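PDB 5O63: restriction endonuclease UbaLAI from Unidentified, which probably cuts double-stranded DNA at a specific sequence as a monomeric Type IIE restriction enzyme, the part described being its N-terminal DNA-binding B3 domain. Local coordinates for residues T30-D33 with R37-V40; F49-P54 with S64-F69. All blocks are in the same frame, centred on the assembly; numbering follows the deposited sequence. Where two conformers were deposited one is given.

Interaction 1: T30-D33 with R37-V40. With nucleotides of chain D.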
loop_
_atom_site.group_PDB
_atom_site.type_symbol
_atom_site.label_atom_id
_atom_site.label_comp_id
_atom_site.label_asym_id
_atom_site.label_seq_id
_atom_site.Cartn_x
_atom_site.Cartn_y
_atom_site.Cartn_z
ATOM N N THR A 30 -1.358 -9.832 7.037
ATOM C CA THR A 30 -1.343 -11.002 7.940
ATOM C C THR A 30 -1.111 -10.487 9.356
ATOM O O THR A 30 -0.631 -9.308 9.502
ATOM C CB THR A 30 -0.226 -12.036 7.599
ATOM O OG1 THR A 30 1.064 -11.565 8.032
ATOM C CG2 THR A 30 -0.124 -12.266 6.054
ATOM N N PRO A 31 -1.366 -11.256 10.382
ATOM C CA PRO A 31 -1.320 -10.734 11.747
ATOM C C PRO A 31 0.060 -10.179 12.075
ATOM O O PRO A 31 0.136 -9.166 12.855
ATOM C CB PRO A 31 -1.670 -11.949 12.622
ATOM C CG PRO A 31 -2.774 -12.654 11.699
ATOM C CD PRO A 31 -2.111 -12.553 10.337
ATOM N N ASN A 32 1.120 -10.759 11.516
ATOM C CA ASN A 32 2.467 -10.214 11.881
ATOM C C ASN A 32 2.709 -8.830 11.333
ATOM O O ASN A 32 3.535 -8.098 11.928
ATOM C CB ASN A 32 3.591 -11.103 11.351
ATOM C CG ASN A 32 4.846 -11.004 12.233
ATOM O OD1 ASN A 32 4.763 -11.206 13.430
ATOM N ND2 ASN A 32 5.960 -10.649 11.618
ATOM N N ASP A 33 2.050 -8.456 10.236
ATOM C CA ASP A 33 2.285 -7.112 9.610
ATOM C C ASP A 33 1.829 -6.013 10.516
ATOM O O ASP A 33 0.863 -6.170 11.248
ATOM C CB ASP A 33 1.481 -7.044 8.310
ATOM C CG ASP A 33 2.043 -7.855 7.157
ATOM O OD1 ASP A 33 3.247 -8.067 7.005
ATOM O OD2 ASP A 33 1.135 -8.227 6.303
ATOM N N ARG A 37 7.132 -1.845 13.222
ATOM C CA ARG A 37 7.830 -2.747 14.114
ATOM C C ARG A 37 8.151 -4.048 13.349
ATOM O O ARG A 37 9.295 -4.501 13.306
ATOM C CB ARG A 37 6.956 -3.033 15.366
ATOM C CG ARG A 37 7.798 -3.573 16.574
ATOM C CD ARG A 37 8.080 -5.065 16.455
ATOM N NE ARG A 37 8.657 -5.597 17.722
ATOM C CZ ARG A 37 7.948 -6.178 18.708
ATOM N NH1 ARG A 37 6.622 -6.352 18.574
ATOM N NH2 ARG A 37 8.553 -6.584 19.840
ATOM N N HIS A 38 7.140 -4.596 12.653
ATOM C CA HIS A 38 7.343 -5.638 11.679
ATOM C C HIS A 38 7.165 -5.204 10.230
ATOM O O HIS A 38 7.661 -5.896 9.323
ATOM C CB HIS A 38 6.324 -6.781 11.928
ATOM C CG HIS A 38 6.528 -7.443 13.237
ATOM N ND1 HIS A 38 5.509 -8.144 13.860
ATOM C CD2 HIS A 38 7.610 -7.534 14.053
ATOM C CE1 HIS A 38 5.958 -8.647 14.999
ATOM N NE2 HIS A 38 7.232 -8.296 15.143
ATOM N N GLY A 39 6.488 -4.059 10.023
ATOM C CA GLY A 39 6.286 -3.551 8.649
ATOM C C GLY A 39 5.221 -4.348 7.922
ATOM O O GLY A 39 4.643 -5.289 8.498
ATOM N N VAL A 40 4.993 -3.948 6.693
ATOM C CA VAL A 40 4.131 -4.745 5.829
ATOM C C VAL A 40 5.067 -5.495 4.900
ATOM O O VAL A 40 5.817 -4.912 4.115
ATOM C CB VAL A 40 3.144 -3.862 5.060
ATOM C CG1 VAL A 40 2.432 -4.711 3.964
ATOM C CG2 VAL A 40 2.130 -3.267 6.045
ATOM P P DG D 6 6.915 -13.363 21.181
ATOM O OP1 DG D 6 6.988 -14.390 22.247
ATOM O OP2 DG D 6 5.772 -12.432 21.057
ATOM O "O5'" DG D 6 8.223 -12.423 21.259
ATOM C "C5'" DG D 6 9.495 -12.956 21.471
ATOM C "C4'" DG D 6 10.510 -11.825 21.511
ATOM O "O4'" DG D 6 10.713 -11.369 20.134
ATOM C "C3'" DG D 6 10.058 -10.590 22.300
ATOM O "O3'" DG D 6 11.180 -10.041 22.928
ATOM C "C2'" DG D 6 9.689 -9.609 21.159
ATOM C "C1'" DG D 6 10.734 -9.994 20.128
ATOM N N9 DG D 6 10.406 -9.483 18.823
ATOM C C8 DG D 6 9.145 -9.378 18.227
ATOM N N7 DG D 6 9.179 -8.756 17.055
ATOM C C5 DG D 6 10.533 -8.431 16.883
ATOM C C6 DG D 6 11.163 -7.689 15.863
ATOM O O6 DG D 6 10.637 -7.175 14.828
ATOM N N1 DG D 6 12.528 -7.553 16.064
ATOM C C2 DG D 6 13.212 -8.084 17.156
ATOM N N2 DG D 6 14.526 -7.867 17.186
ATOM N N3 DG D 6 12.619 -8.755 18.155
ATOM C C4 DG D 6 11.293 -8.872 17.971
ATOM P P DC D 4 1.376 -14.680 10.254
ATOM O OP1 DC D 4 0.061 -15.281 10.665
ATOM O OP2 DC D 4 1.427 -13.159 10.045
ATOM O "O5'" DC D 4 2.494 -14.983 11.326
ATOM C "C5'" DC D 4 2.657 -16.408 11.779
ATOM C "C4'" DC D 4 3.768 -16.499 12.780
ATOM O "O4'" DC D 4 5.019 -16.171 12.148
ATOM C "C3'" DC D 4 3.603 -15.490 13.938
ATOM O "O3'" DC D 4 3.564 -16.234 15.167
ATOM C "C2'" DC D 4 4.881 -14.633 13.870
ATOM C "C1'" DC D 4 5.825 -15.588 13.091
ATOM N N1 DC D 4 6.875 -14.858 12.372
ATOM C C2 DC D 4 8.188 -14.871 12.884
ATOM O O2 DC D 4 8.472 -15.587 13.896
ATOM N N3 DC D 4 9.142 -14.153 12.226
ATOM C C4 DC D 4 8.825 -13.409 11.144
ATOM N N4 DC D 4 9.819 -12.684 10.586
ATOM C C5 DC D 4 7.475 -13.370 10.603
ATOM C C6 DC D 4 6.535 -14.080 11.265
ATOM P P DA D 5 3.168 -15.492 16.551
ATOM O OP1 DA D 5 2.795 -16.590 17.516
ATOM O OP2 DA D 5 2.238 -14.364 16.315
ATOM O "O5'" DA D 5 4.537 -14.830 17.027
ATOM C "C5'" DA D 5 5.642 -15.680 17.335
ATOM C "C4'" DA D 5 6.885 -14.867 17.561
ATOM O "O4'" DA D 5 7.255 -14.232 16.337
ATOM C "C3'" DA D 5 6.748 -13.716 18.543
ATOM O "O3'" DA D 5 7.165 -14.183 19.822
ATOM C "C2'" DA D 5 7.717 -12.639 17.930
ATOM C "C1'" DA D 5 8.268 -13.334 16.684
ATOM N N9 DA D 5 8.483 -12.420 15.556
ATOM C C8 DA D 5 7.561 -12.016 14.600
ATOM N N7 DA D 5 8.073 -11.221 13.697
ATOM C C5 DA D 5 9.398 -11.079 14.092
ATOM C C6 DA D 5 10.485 -10.326 13.570
ATOM N N6 DA D 5 10.396 -9.545 12.472
ATOM N N1 DA D 5 11.690 -10.434 14.209
ATOM C C2 DA D 5 11.766 -11.210 15.282
ATOM N N3 DA D 5 10.832 -11.971 15.879
ATOM C C4 DA D 5 9.661 -11.876 15.203
#
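Asn-32 and His-38 meet in a DNA-recognition loop of the B3 domain, where a type I beta turn, Thr-30 to Asp-33, faces the stretch 37-40. Within the turn, Asp-33 N bonds Thr-30 O.

The one hydrogen bond between the segments runs from His-38 ND1 to Asn-32 O, 2.8 Å, in the carbonyl plane and on a lone pair. The acceptor lies 7° out of the imidazole plane. The Asn-32 amide lies 20° from parallel to that ring, its ND2 over one face; CG, opposite the backbone N and beside the carbonyl carbon, carries it there.

The same two side chains read the bases. His-38 NE2 donates to DG6 N7 of chain D at 2.8 Å and 166°, while Asn-32 ND2 reaches DA5 N7 of chain D at 3.0 Å. Gripped at both nitrogens, the imidazole is held in its rotation; because both donate, it is probably cationic. Beside them, Arg-37 lays its guanidinium face over DG6 N7 of chain D, and its NE bonds O6 of a further guanine.

Phosphate contacts fall on the turn: DC4 OP2 of chain D takes bonds from Thr-30 OG1 (2.6 Å) and Asn-32 N (2.8 Å).

Asp-33 ties the turn to the protein through a salt bridge to Lys-27 and an OD1 bond to Leu-41 N. Its CA makes a CA-H...O contact of 3.2 Å with Gly-39 O.

Interaction 2: F49-P54 with S64-F69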
loop_
_atom_site.group_PDB
_atom_site.type_symbol
_atom_site.label_atom_id
_atom_site.label_comp_id
_atom_site.label_asym_id
_atom_site.label_seq_id
_atom_site.Cartn_x
_atom_site.Cartn_y
_atom_site.Cartn_z
ATOM N N PHE A 49 6.159 -3.036 -8.360
ATOM C CA PHE A 49 5.223 -1.914 -8.161
ATOM C C PHE A 49 5.951 -0.760 -7.455
ATOM O O PHE A 49 5.744 0.418 -7.755
ATOM C CB PHE A 49 3.995 -2.360 -7.311
ATOM C CG PHE A 49 3.140 -1.232 -6.813
ATOM C CD1 PHE A 49 3.370 -0.696 -5.548
ATOM C CD2 PHE A 49 2.134 -0.683 -7.589
ATOM C CE1 PHE A 49 2.602 0.355 -5.069
ATOM C CE2 PHE A 49 1.331 0.361 -7.108
ATOM C CZ PHE A 49 1.595 0.893 -5.845
ATOM N N PHE A 50 6.856 -1.129 -6.554
ATOM C CA PHE A 50 7.623 -0.138 -5.808
ATOM C C PHE A 50 8.815 0.412 -6.559
ATOM O O PHE A 50 9.193 -0.110 -7.620
ATOM C CB PHE A 50 8.050 -0.753 -4.471
ATOM C CG PHE A 50 6.885 -0.941 -3.551
ATOM C CD1 PHE A 50 6.284 0.191 -2.927
ATOM C CD2 PHE A 50 6.319 -2.198 -3.397
ATOM C CE1 PHE A 50 5.159 0.033 -2.077
ATOM C CE2 PHE A 50 5.194 -2.383 -2.561
ATOM C CZ PHE A 50 4.619 -1.297 -1.879
ATOM N N PRO A 51 9.375 1.512 -6.053
ATOM C CA PRO A 51 10.495 2.117 -6.778
ATOM C C PRO A 51 11.652 1.125 -6.890
ATOM O O PRO A 51 11.768 0.179 -6.093
ATOM C CB PRO A 51 10.885 3.319 -5.894
ATOM C CG PRO A 51 9.708 3.634 -5.144
ATOM C CD PRO A 51 8.983 2.334 -4.887
ATOM N N ASP A 52 12.494 1.320 -7.893
ATOM C CA ASP A 52 13.713 0.551 -7.974
ATOM C C ASP A 52 14.513 0.790 -6.700
ATOM O O ASP A 52 14.668 1.928 -6.252
ATOM C CB ASP A 52 14.530 0.937 -9.211
ATOM C CG ASP A 52 13.885 0.479 -10.504
ATOM O OD1 ASP A 52 13.248 -0.592 -10.514
ATOM O OD2 ASP A 52 14.031 1.193 -11.520
ATOM N N MET A 53 14.975 -0.291 -6.092
ATOM C CA MET A 53 15.887 -0.189 -4.987
ATOM C C MET A 53 17.079 -1.022 -5.379
ATOM O O MET A 53 17.007 -2.231 -5.339
ATOM C CB MET A 53 15.282 -0.693 -3.666
ATOM C CG MET A 53 16.309 -0.754 -2.547
ATOM S SD MET A 53 15.615 -0.746 -0.895
ATOM C CE MET A 53 14.414 -2.032 -1.116
ATOM N N PRO A 54 18.167 -0.378 -5.816
ATOM C CA PRO A 54 19.313 -1.221 -6.140
ATOM C C PRO A 54 19.800 -1.941 -4.883
ATOM O O PRO A 54 19.814 -1.380 -3.782
ATOM C CB PRO A 54 20.342 -0.223 -6.661
ATOM C CG PRO A 54 20.008 1.032 -5.911
ATOM C CD PRO A 54 18.514 1.053 -5.794
ATOM N N SER A 64 15.650 2.264 1.219
ATOM C CA SER A 64 15.302 3.316 0.332
ATOM C C SER A 64 14.140 4.062 0.989
ATOM O O SER A 64 13.346 3.490 1.750
ATOM C CB SER A 64 14.892 2.719 -1.025
ATOM O OG SER A 64 14.431 3.735 -1.871
ATOM N N ASN A 65 14.021 5.333 0.683
ATOM C CA ASN A 65 12.844 6.082 1.025
ATOM C C ASN A 65 12.019 6.333 -0.200
ATOM O O ASN A 65 12.551 6.474 -1.322
ATOM C CB ASN A 65 13.226 7.451 1.646
ATOM C CG ASN A 65 13.865 7.316 3.011
ATOM O OD1 ASN A 65 13.741 6.291 3.669
ATOM N ND2 ASN A 65 14.557 8.385 3.451
ATOM N N PHE A 66 10.734 6.506 -0.023
ATOM C CA PHE A 66 9.977 7.093 -1.122
ATOM C C PHE A 66 8.807 7.917 -0.602
ATOM O O PHE A 66 8.239 7.660 0.461
ATOM C CB PHE A 66 9.515 6.013 -2.126
ATOM C CG PHE A 66 8.552 5.031 -1.577
ATOM C CD1 PHE A 66 7.190 5.171 -1.774
ATOM C CD2 PHE A 66 9.008 3.911 -0.908
ATOM C CE1 PHE A 66 6.294 4.226 -1.307
ATOM C CE2 PHE A 66 8.110 2.969 -0.418
ATOM C CZ PHE A 66 6.737 3.141 -0.604
ATOM N N PRO A 67 8.455 8.971 -1.342
ATOM C CA PRO A 67 7.377 9.826 -0.841
ATOM C C PRO A 67 6.038 9.178 -1.154
ATOM O O PRO A 67 5.914 8.510 -2.189
ATOM C CB PRO A 67 7.581 11.152 -1.614
ATOM C CG PRO A 67 8.306 10.766 -2.801
ATOM C CD PRO A 67 9.103 9.526 -2.546
ATOM N N ALA A 68 5.051 9.325 -0.287
ATOM C CA ALA A 68 3.729 8.744 -0.538
ATOM C C ALA A 68 2.725 9.629 0.127
ATOM O O ALA A 68 2.968 10.122 1.244
ATOM C CB ALA A 68 3.616 7.314 0.021
ATOM N N PHE A 69 1.615 9.874 -0.547
ATOM C CA PHE A 69 0.546 10.665 0.021
ATOM C C PHE A 69 -0.320 9.781 0.893
ATOM O O PHE A 69 -0.886 8.783 0.440
ATOM C CB PHE A 69 -0.274 11.318 -1.073
ATOM C CG PHE A 69 -1.322 12.219 -0.557
ATOM C CD1 PHE A 69 -1.004 13.539 -0.135
ATOM C CD2 PHE A 69 -2.614 11.797 -0.467
ATOM C CE1 PHE A 69 -2.005 14.385 0.302
ATOM C CE2 PHE A 69 -3.620 12.660 -0.039
ATOM C CZ PHE A 69 -3.303 13.962 0.372
#
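Phe-66, on strand 62-70 of the B3-domain sheet, meets Phe-50 and Pro-51 of the loop 49-54, which lies beside the face of the strand from which Ser-64 and Phe-66 project. No hydrogen bond joins the two segments, and the strand's backbone bonds run within the sheet: Ser-64 pairs with Tyr-81 and Phe-66 with Leu-79 on the neighbouring strand 75-84.

The aromatic contact is oblique. The rings of Phe-50 and Phe-66 have centroids 5.8 Å apart and planes at 56°, and the closest approach is Phe-50 CD1 to Phe-66 CZ, 3.8 Å. The CB bond of Phe-66 points toward the loop, and with CG between its backbone N and carbonyl carbon (chi1 65°) the ring reaches Phe-50 with CZ and lies under Pro-51 CD. Other rings continue the cluster: Phe-111 meets Phe-50 edge-to-face and Tyr-123 meets Phe-66 in the same manner, while Phe-49 CD1 lies over the centre of the Phe-50 ring.

Non-aromatic packing completes the contact. Pro-51 crosses Phe-66 at about a right angle, its CD above one face near the rim and its CG 3.8 Å from Phe-66 CB. Farther along, the engineered Met-53 brings SD to 3.5 Å from Ser-64 CB, its chain turning at the last torsion (chi3 50°), and it also touches Tyr-81. With an alanine in place of Phe-66, a gap would probably open beside Pro-51, the Phe-50 CD1-CE1 side losing its contact with CZ and Tyr-123 one of its edge-to-face partners.

Between the two segments, then, the fit of Phe-50 and Pro-51 to Phe-66 rests on van der Waals contact and probably on close shape; a directional tie for the loop comes from outside, Phe-49 O bonding Tyr-123 OH.

In the fold
The two contacts divide the labour of the B3 domain between reading DNA and packing its fold. Interaction 1 touches the bound nucleotides directly, whereas interaction 2 comes no nearer than about 6 Å to the nucleic acid by nearest atoms and makes apolar contacts. Their centres are 19 Å apart and their nearest atoms about 7 Å, so they do not touch. They follow in series along the chain and share one mixed sheet: Val-40 begins strand 40-41 and hydrogen-bonds Ile-92 in strand 89-93, beyond which lie strands 75-84 and 62-70. Phe-50 packs on Val-42, so the loop of interaction 2 meets the residue just after the strand in which interaction 1 ends.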